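Local coordinates for protein beta-glucoside phosphorylase BglX (Unidentified, PDB 5VQE) that probably cleaves beta-glucosides by phosphorolysis, as a glycoside hydrolase family 3 enzyme whose sugar pocket here holds 2-deoxy-2-fluoro-glucose, at residues Ser134-Val139 with Ala371-Gln376; Val248-Asn253 with Glu269-Ile274; Thr410-Ile414 with Asp466-Ile471. All blocks are in the same frame, centred on the assembly; numbering follows the deposited sequence.

In the fold
Contacts 1 and 2 both involve the family 3 N-terminal domain, a TIM-barrel relative, but on opposite sides of the chain's centre, their centres about 41 Å apart. Along the chain contact 2 (248-253 with 269-274, helices 246-252 and 268-278) is nested within the loop that contact 1 closes between helix 122-138 and the loop joining helices 340-356 and 378-391. Contact 3 follows, joining strands 412-419 and 469-475 of a six-stranded mixed sheet; its centre lies about 43 Å from that of contact 1 and about 58 Å from that of contact 2. None touches another, so they report on separate parts: a helix end meeting a loop, the barrel's helical layer and the C-terminal sheet.

Contact 1. Residues Ser134-Val139 with Ala371-Gln376; sequences SEGSAV and AMERIQ
The guanidinium of Arg374 has Ala371 O over one face, 3.7 Å above the plane and nearer the border of the group than its centre, while the backbone of Ser134 meets its edge. The contact packs the last turn of helix 122-138, in the TIM-barrel-type domain of family 3, against the loop leading to helix 378-391. Arg374 NH1 lies 3.0 Å from Ser134 O, in the carbonyl plane on a lone pair and only 3° out of the guanidinium plane: a well-directed bond. NE adds weak bonds to the same carbonyl and to Ser134 OG. With chi1 of 178°, Ser134 turns OG away from its own N and brings it to the guanidinium edge near NE. Trp186 touches both side chains.

Beyond this polar edge, Ala138 CB packs on Ala371 CB at 4.1 Å, and Val139 CG1 meets both Met372 SD and Ile375 CD1, the side chains crossing at about right angles. Helix 69-82 touches Val139, Met372 and Ile375. Glu135 is buried, and its OE2 is hydrogen-bonded to Thr108 OG1 and His380 ND1 besides its partner across the contact: Gln376 N, 3.1 Å from Glu135 OE2 and 55° out of the carboxylate plane.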
loop_
_atom_site.group_PDB
_atom_site.type_symbol
_atom_site.label_atom_id
_atom_site.label_comp_id
_atom_site.label_asym_id
_atom_site.label_seq_id
_atom_site.Cartn_x
_atom_site.Cartn_y
_atom_site.Cartn_z
ATOM N N SER A 134 12.861 0.977 -9.657
ATOM C CA SER A 134 13.602 1.726 -10.664
ATOM C C SER A 134 13.394 3.223 -10.489
ATOM O O SER A 134 14.359 3.998 -10.456
ATOM C CB SER A 134 13.182 1.284 -12.066
ATOM O OG SER A 134 13.875 2.036 -13.041
ATOM N N GLU A 135 12.136 3.653 -10.371
ATOM C CA GLU A 135 11.858 5.081 -10.235
ATOM C C GLU A 135 12.235 5.587 -8.849
ATOM O O GLU A 135 12.799 6.679 -8.710
ATOM C CB GLU A 135 10.386 5.339 -10.560
ATOM C CG GLU A 135 10.044 4.892 -11.986
ATOM C CD GLU A 135 8.734 5.435 -12.504
ATOM O OE1 GLU A 135 7.952 5.985 -11.700
ATOM O OE2 GLU A 135 8.494 5.321 -13.729
ATOM N N GLY A 136 11.981 4.789 -7.813
ATOM C CA GLY A 136 12.382 5.188 -6.474
ATOM C C GLY A 136 13.885 5.337 -6.331
ATOM O O GLY A 136 14.372 6.323 -5.777
ATOM N N SER A 137 14.645 4.358 -6.827
ATOM C CA SER A 137 16.092 4.404 -6.633
ATOM C C SER A 137 16.723 5.564 -7.389
ATOM O O SER A 137 17.773 6.067 -6.976
ATOM C CB SER A 137 16.746 3.080 -7.049
ATOM O OG SER A 137 16.565 2.779 -8.425
ATOM N N ALA A 138 16.099 6.011 -8.481
ATOM C CA ALA A 138 16.630 7.153 -9.220
ATOM C C ALA A 138 16.721 8.400 -8.351
ATOM O O ALA A 138 17.595 9.249 -8.568
ATOM C CB ALA A 138 15.761 7.438 -10.441
ATOM N N VAL A 139 15.816 8.547 -7.385
ATOM C CA VAL A 139 15.794 9.731 -6.544
ATOM C C VAL A 139 16.371 9.473 -5.164
ATOM O O VAL A 139 16.343 10.373 -4.315
ATOM C CB VAL A 139 14.365 10.306 -6.433
ATOM C CG1 VAL A 139 13.766 10.526 -7.813
ATOM C CG2 VAL A 139 13.461 9.414 -5.593
ATOM N N ALA A 371 19.816 8.682 -14.428
ATOM C CA ALA A 371 18.867 7.712 -13.887
ATOM C C ALA A 371 17.448 8.261 -13.865
ATOM O O ALA A 371 16.483 7.492 -13.948
ATOM C CB ALA A 371 19.296 7.292 -12.480
ATOM N N MET A 372 17.297 9.582 -13.751
ATOM C CA MET A 372 15.972 10.186 -13.701
ATOM C C MET A 372 15.173 9.931 -14.968
ATOM O O MET A 372 13.939 10.014 -14.934
ATOM C CB MET A 372 16.088 11.693 -13.477
ATOM C CG MET A 372 16.805 12.079 -12.203
ATOM S SD MET A 372 15.819 11.711 -10.754
ATOM C CE MET A 372 14.711 13.116 -10.754
ATOM N N GLU A 373 15.843 9.637 -16.085
ATOM C CA GLU A 373 15.140 9.373 -17.334
ATOM C C GLU A 373 14.320 8.094 -17.284
ATOM O O GLU A 373 13.480 7.886 -18.162
ATOM C CB GLU A 373 16.135 9.298 -18.498
ATOM C CG GLU A 373 16.854 10.617 -18.762
ATOM C CD GLU A 373 17.839 10.544 -19.916
ATOM O OE1 GLU A 373 17.627 9.732 -20.846
ATOM O OE2 GLU A 373 18.831 11.302 -19.893
ATOM N N ARG A 374 14.541 7.235 -16.288
ATOM C CA ARG A 374 13.713 6.046 -16.136
ATOM C C ARG A 374 12.309 6.387 -15.671
ATOM O O ARG A 374 11.391 5.583 -15.869
ATOM C CB ARG A 374 14.343 5.078 -15.133
ATOM C CG ARG A 374 15.764 4.685 -15.452
ATOM C CD ARG A 374 16.194 3.487 -14.638
ATOM N NE ARG A 374 16.245 3.739 -13.196
ATOM C CZ ARG A 374 17.345 4.025 -12.502
ATOM N NH1 ARG A 374 17.270 4.205 -11.183
ATOM N NH2 ARG A 374 18.523 4.110 -13.104
ATOM N N ILE A 375 12.131 7.539 -15.028
ATOM C CA ILE A 375 10.833 7.899 -14.476
ATOM C C ILE A 375 9.907 8.308 -15.610
ATOM O O ILE A 375 10.264 9.143 -16.451
ATOM C CB ILE A 375 10.983 9.021 -13.438
ATOM C CG1 ILE A 375 11.977 8.596 -12.351
ATOM C CG2 ILE A 375 9.637 9.343 -12.824
ATOM C CD1 ILE A 375 12.297 9.669 -11.320
ATOM N N GLN A 376 8.712 7.711 -15.639
ATOM C CA GLN A 376 7.756 7.874 -16.737
ATOM C C GLN A 376 8.380 7.496 -18.076
ATOM O O GLN A 376 8.035 8.057 -19.119
ATOM C CB GLN A 376 7.193 9.298 -16.785
ATOM C CG GLN A 376 6.208 9.595 -15.666
ATOM C CD GLN A 376 5.425 10.873 -15.899
ATOM O OE1 GLN A 376 4.677 10.988 -16.870
ATOM N NE2 GLN A 376 5.594 11.842 -15.011
#

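Contact 2. Residues Val248-Asn253 with Glu269-Ile274; sequences VTRMVN and ELMQGI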
loop_
_atom_site.group_PDB
_atom_site.type_symbol
_atom_site.label_atom_id
_atom_site.label_comp_id
_atom_site.label_asym_id
_atom_site.label_seq_id
_atom_site.Cartn_x
_atom_site.Cartn_y
_atom_site.Cartn_z
ATOM N N VAL A 248 -3.580 -16.370 18.459
ATOM C CA VAL A 248 -2.167 -16.712 18.328
ATOM C C VAL A 248 -1.412 -16.277 19.573
ATOM O O VAL A 248 -0.524 -16.989 20.061
ATOM C CB VAL A 248 -1.581 -16.072 17.057
ATOM C CG1 VAL A 248 -0.063 -16.235 17.003
ATOM C CG2 VAL A 248 -2.224 -16.691 15.818
ATOM N N THR A 249 -1.748 -15.101 20.105
ATOM C CA THR A 249 -1.099 -14.627 21.321
ATOM C C THR A 249 -1.303 -15.617 22.463
ATOM O O THR A 249 -0.350 -15.972 23.165
ATOM C CB THR A 249 -1.634 -13.247 21.688
ATOM O OG1 THR A 249 -1.285 -12.326 20.647
ATOM C CG2 THR A 249 -1.042 -12.758 23.011
ATOM N N ARG A 250 -2.539 -16.099 22.644
ATOM C CA ARG A 250 -2.804 -17.067 23.708
ATOM C C ARG A 250 -2.136 -18.409 23.447
ATOM O O ARG A 250 -1.823 -19.132 24.400
ATOM C CB ARG A 250 -4.302 -17.283 23.891
ATOM C CG ARG A 250 -5.006 -16.117 24.525
ATOM C CD ARG A 250 -6.399 -16.487 25.006
ATOM N NE ARG A 250 -7.215 -15.286 25.124
ATOM C CZ ARG A 250 -7.975 -14.789 24.152
ATOM N NH1 ARG A 250 -8.060 -15.402 22.980
ATOM N NH2 ARG A 250 -8.670 -13.677 24.361
ATOM N N MET A 251 -1.935 -18.781 22.180
ATOM C CA MET A 251 -1.194 -20.006 21.895
ATOM C C MET A 251 0.217 -19.912 22.449
ATOM O O MET A 251 0.721 -20.866 23.055
ATOM C CB MET A 251 -1.160 -20.277 20.388
ATOM C CG MET A 251 -0.302 -21.484 19.978
ATOM S SD MET A 251 -0.091 -21.643 18.196
ATOM C CE MET A 251 1.212 -20.454 17.938
ATOM N N VAL A 252 0.862 -18.758 22.270
ATOM C CA VAL A 252 2.208 -18.561 22.795
ATOM C C VAL A 252 2.185 -18.466 24.315
ATOM O O VAL A 252 3.073 -18.997 24.992
ATOM C CB VAL A 252 2.841 -17.306 22.163
ATOM C CG1 VAL A 252 4.196 -17.011 22.791
ATOM C CG2 VAL A 252 2.963 -17.479 20.633
ATOM N N ASN A 253 1.181 -17.782 24.872
ATOM C CA ASN A 253 1.123 -17.440 26.295
ATOM C C ASN A 253 -0.282 -17.755 26.786
ATOM O O ASN A 253 -1.141 -16.865 26.865
ATOM C CB ASN A 253 1.475 -15.967 26.524
ATOM C CG ASN A 253 1.488 -15.580 28.000
ATOM O OD1 ASN A 253 1.082 -16.354 28.864
ATOM N ND2 ASN A 253 1.944 -14.367 28.284
ATOM N N GLU A 269 4.756 -11.648 22.206
ATOM C CA GLU A 269 4.327 -12.954 21.708
ATOM C C GLU A 269 4.367 -13.017 20.183
ATOM O O GLU A 269 4.776 -14.031 19.600
ATOM C CB GLU A 269 2.913 -13.265 22.205
ATOM C CG GLU A 269 2.806 -13.482 23.700
ATOM C CD GLU A 269 2.652 -12.200 24.497
ATOM O OE1 GLU A 269 2.439 -11.128 23.895
ATOM O OE2 GLU A 269 2.736 -12.267 25.742
ATOM N N LEU A 270 3.933 -11.955 19.515
ATOM C CA LEU A 270 3.881 -11.988 18.055
ATOM C C LEU A 270 5.249 -11.727 17.435
ATOM O O LEU A 270 5.660 -12.438 16.509
ATOM C CB LEU A 270 2.846 -10.981 17.542
ATOM C CG LEU A 270 1.399 -11.309 17.940
ATOM C CD1 LEU A 270 0.418 -10.238 17.469
ATOM C CD2 LEU A 270 0.974 -12.686 17.409
ATOM N N MET A 271 5.974 -10.717 17.924
ATOM C CA MET A 271 7.253 -10.387 17.294
ATOM C C MET A 271 8.372 -11.325 17.742
ATOM O O MET A 271 9.185 -11.756 16.922
ATOM C CB MET A 271 7.616 -8.934 17.576
ATOM C CG MET A 271 6.707 -7.950 16.855
ATOM S SD MET A 271 7.261 -6.234 16.913
ATOM C CE MET A 271 7.017 -5.877 18.652
ATOM N N GLN A 272 8.427 -11.672 19.020
ATOM C CA GLN A 272 9.507 -12.530 19.492
ATOM C C GLN A 272 9.098 -14.001 19.463
ATOM O O GLN A 272 9.846 -14.844 18.961
ATOM C CB GLN A 272 9.940 -12.087 20.898
ATOM C CG GLN A 272 10.907 -10.913 20.868
ATOM C CD GLN A 272 10.987 -10.155 22.189
ATOM O OE1 GLN A 272 10.231 -10.425 23.125
ATOM N NE2 GLN A 272 11.896 -9.194 22.261
ATOM N N GLY A 273 7.899 -14.313 19.952
ATOM C CA GLY A 273 7.452 -15.701 19.974
ATOM C C GLY A 273 7.214 -16.281 18.589
ATOM O O GLY A 273 7.695 -17.370 18.273
ATOM N N ILE A 274 6.458 -15.576 17.746
ATOM C CA ILE A 274 6.122 -16.105 16.427
ATOM C C ILE A 274 7.209 -15.762 15.407
ATOM O O ILE A 274 7.822 -16.660 14.819
ATOM C CB ILE A 274 4.745 -15.598 15.963
ATOM C CG1 ILE A 274 3.629 -16.069 16.908
ATOM C CG2 ILE A 274 4.441 -16.058 14.542
ATOM C CD1 ILE A 274 3.491 -17.593 17.062
HETATM O O HOH W 1 -0.007 -9.727 21.901
#
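Val248 starts the contact by placing CG1 between two side chains of the neighbouring helix, 3.7 Å from Leu270 CD2 and equally far from Ile274 CG1. Its first torsion sets CG1 opposite the backbone N, on the side that meets this pair. Two successive helices of the TIM-barrel-type domain, 246-252 and 268-278, pack here: their short segments approach to 9.8 Å with a signed crossing angle of 49°, and the second contains a wider pi-type turn, seen in the bond from Ile274 N to Glu269 O.

Thr249 comes next, opposite Glu269, with the nearest CA atoms of the pair of segments. Its CG2 rests near the glutamate carboxylate and CG, while OG1 lies by Leu270 CG. That hydroxyl is bonded to Gln245 O, just ahead of the helix, and a water donates to Thr249 OG1 and, weakly, to Glu269 OE1, bridging the two helices. Met251 reaches over with its methyl, CE standing 3.8 Å from Ile274 CD1; helix 216-232 covers this side, with Trp219 touching both Val248 and Ile274.

Val252 divides its two branches. CG1 lies against the CB and CG of Glu269, and CG2 packs at 3.6 Å on Ile274 CD1. Glu269 bends at chi2 (85°), which folds its carboxylate back toward Thr249 and Asn253.

Asn253, the first residue to leave helical geometry, ends the segment. Its amide is moderately inclined to the carboxylate of Glu269, and Asn253 ND2 gives Glu269 OE2 a weak bond, long at 3.4 Å but nearly straight at 173°.

Contact 3. Residues Thr410-Ile414 with Asp466-Ile471; sequences TKRII and DTDLFI
Strands 412-414 and 469-471 run parallel, their short axes 4.8 Å apart at 36°, with Ile413 bridged to Leu469 and Ile414 to Phe470. Two bonds define the register: Ile414 N to Leu469 O and Ile471 N to Ile414 O, each 2.9 Å long. Before the regular pairing, Arg412 O accepts from Asp468 N and, weakly, from Leu469 N.

Asp468 closes this end from its side chain. OD2 takes the N-H of Arg412 at 2.8 Å on its anti lone pair, so the residue grips Arg412 through both backbone N and carbonyl O. The arginine side chain turns instead to the end of helix 460-466: bent at chi3 (64°), it brings NE to within 2.8 Å of Asp466 O. That oxygen lies at the guanidinium edge, close to its plane, although NE is tilted 35° from the plane of the carbonyl.

On one face of the sheet, Ile413 and Leu469 run alongside each other in the same direction, CD1 to CD2 at 3.9 Å; Ile413 CG2 also meets Ile471 CG1. Phe443 touches Ile413 and Thr410 there. The other face carries Ile414 alongside Phe470, with Ile414 CG2 oblique to the ring near CE1. Ile414 CD1 pushes on to Thr467 CG2 at 3.5 Å, a tight carbon contact, while Thr467 OG1 is bonded to Leu463 O.

Strand 444-447 flanks 412-419 and strand 506-510 flanks 469-475, so the pair lies inside a run of five parallel strands, with 393-397 the antiparallel edge of the mixed sheet. With helices 429-441 and 460-466 between successive strands, the topology is consistent with the alpha/beta sandwich domain that follows the barrel in many family 3 enzymes.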
loop_
_atom_site.group_PDB
_atom_site.type_symbol
_atom_site.label_atom_id
_atom_site.label_comp_id
_atom_site.label_asym_id
_atom_site.label_seq_id
_atom_site.Cartn_x
_atom_site.Cartn_y
_atom_site.Cartn_z
ATOM N N THR A 410 -26.740 2.615 -28.986
ATOM C CA THR A 410 -27.062 3.503 -27.861
ATOM C C THR A 410 -26.336 4.838 -28.078
ATOM O O THR A 410 -25.217 5.041 -27.599
ATOM C CB THR A 410 -26.680 2.871 -26.525
ATOM O OG1 THR A 410 -25.276 2.585 -26.499
ATOM C CG2 THR A 410 -27.461 1.580 -26.275
ATOM N N LYS A 411 -27.006 5.766 -28.767
ATOM C CA LYS A 411 -26.358 7.028 -29.120
ATOM C C LYS A 411 -26.163 7.922 -27.898
ATOM O O LYS A 411 -25.085 8.495 -27.705
ATOM C CB LYS A 411 -27.173 7.757 -30.193
ATOM C CG LYS A 411 -26.609 9.110 -30.621
ATOM C CD LYS A 411 -25.261 9.005 -31.342
ATOM C CE LYS A 411 -25.333 8.091 -32.555
ATOM N NZ LYS A 411 -26.580 8.289 -33.363
ATOM N N ARG A 412 -27.197 8.077 -27.072
ATOM C CA ARG A 412 -27.183 9.062 -25.997
ATOM C C ARG A 412 -26.862 8.382 -24.668
ATOM O O ARG A 412 -27.564 7.458 -24.247
ATOM C CB ARG A 412 -28.517 9.801 -25.932
ATOM C CG ARG A 412 -28.827 10.588 -27.201
ATOM C CD ARG A 412 -30.088 11.428 -27.047
ATOM N NE ARG A 412 -29.916 12.457 -26.027
ATOM C CZ ARG A 412 -29.415 13.668 -26.247
ATOM N NH1 ARG A 412 -29.032 14.032 -27.467
ATOM N NH2 ARG A 412 -29.291 14.517 -25.237
ATOM N N ILE A 413 -25.806 8.851 -24.013
ATOM C CA ILE A 413 -25.295 8.250 -22.789
ATOM C C ILE A 413 -25.323 9.301 -21.688
ATOM O O ILE A 413 -24.923 10.450 -21.902
ATOM C CB ILE A 413 -23.862 7.704 -22.978
ATOM C CG1 ILE A 413 -23.871 6.503 -23.923
ATOM C CG2 ILE A 413 -23.246 7.321 -21.628
ATOM C CD1 ILE A 413 -22.486 6.006 -24.291
ATOM N N ILE A 414 -25.787 8.901 -20.510
ATOM C CA ILE A 414 -25.631 9.696 -19.300
ATOM C C ILE A 414 -24.526 9.053 -18.485
ATOM O O ILE A 414 -24.613 7.869 -18.138
ATOM C CB ILE A 414 -26.937 9.784 -18.492
ATOM C CG1 ILE A 414 -27.969 10.643 -19.227
ATOM C CG2 ILE A 414 -26.665 10.388 -17.120
ATOM C CD1 ILE A 414 -29.352 10.671 -18.542
ATOM N N ASP A 466 -34.714 10.593 -24.163
ATOM C CA ASP A 466 -33.476 11.354 -24.125
ATOM C C ASP A 466 -32.249 10.511 -23.802
ATOM O O ASP A 466 -31.125 11.018 -23.919
ATOM C CB ASP A 466 -33.581 12.474 -23.079
ATOM C CG ASP A 466 -34.573 13.538 -23.461
ATOM O OD1 ASP A 466 -34.761 13.769 -24.672
ATOM O OD2 ASP A 466 -35.152 14.159 -22.548
ATOM N N THR A 467 -32.427 9.260 -23.382
ATOM C CA THR A 467 -31.322 8.463 -22.864
ATOM C C THR A 467 -31.404 7.041 -23.392
ATOM O O THR A 467 -32.429 6.371 -23.238
ATOM C CB THR A 467 -31.329 8.430 -21.332
ATOM O OG1 THR A 467 -31.738 9.704 -20.831
ATOM C CG2 THR A 467 -29.940 8.098 -20.819
ATOM N N ASP A 468 -30.311 6.583 -23.993
ATOM C CA ASP A 468 -30.202 5.210 -24.455
ATOM C C ASP A 468 -29.388 4.327 -23.516
ATOM O O ASP A 468 -29.559 3.101 -23.542
ATOM C CB ASP A 468 -29.583 5.200 -25.859
ATOM C CG ASP A 468 -30.378 6.056 -26.838
ATOM O OD1 ASP A 468 -31.561 5.739 -27.059
ATOM O OD2 ASP A 468 -29.841 7.063 -27.345
ATOM N N LEU A 469 -28.538 4.916 -22.673
ATOM C CA LEU A 469 -27.631 4.136 -21.836
ATOM C C LEU A 469 -27.149 4.981 -20.662
ATOM O O LEU A 469 -26.792 6.151 -20.840
ATOM C CB LEU A 469 -26.438 3.644 -22.668
ATOM C CG LEU A 469 -25.301 2.922 -21.932
ATOM C CD1 LEU A 469 -25.754 1.568 -21.400
ATOM C CD2 LEU A 469 -24.104 2.768 -22.877
ATOM N N PHE A 470 -27.145 4.388 -19.469
ATOM C CA PHE A 470 -26.456 4.931 -18.307
ATOM C C PHE A 470 -25.111 4.227 -18.189
ATOM O O PHE A 470 -25.050 2.998 -18.288
ATOM C CB PHE A 470 -27.247 4.691 -17.012
ATOM C CG PHE A 470 -28.364 5.669 -16.754
ATOM C CD1 PHE A 470 -28.106 6.926 -16.225
ATOM C CD2 PHE A 470 -29.678 5.305 -16.985
ATOM C CE1 PHE A 470 -29.143 7.813 -15.955
ATOM C CE2 PHE A 470 -30.723 6.187 -16.717
ATOM C CZ PHE A 470 -30.454 7.441 -16.209
ATOM N N ILE A 471 -24.046 4.989 -17.947
ATOM C CA ILE A 471 -22.748 4.425 -17.591
ATOM C C ILE A 471 -22.310 5.016 -16.260
ATOM O O ILE A 471 -22.335 6.240 -16.085
ATOM C CB ILE A 471 -21.676 4.682 -18.665
ATOM C CG1 ILE A 471 -22.119 4.089 -20.007
ATOM C CG2 ILE A 471 -20.344 4.054 -18.209
ATOM C CD1 ILE A 471 -21.061 4.161 -21.106
#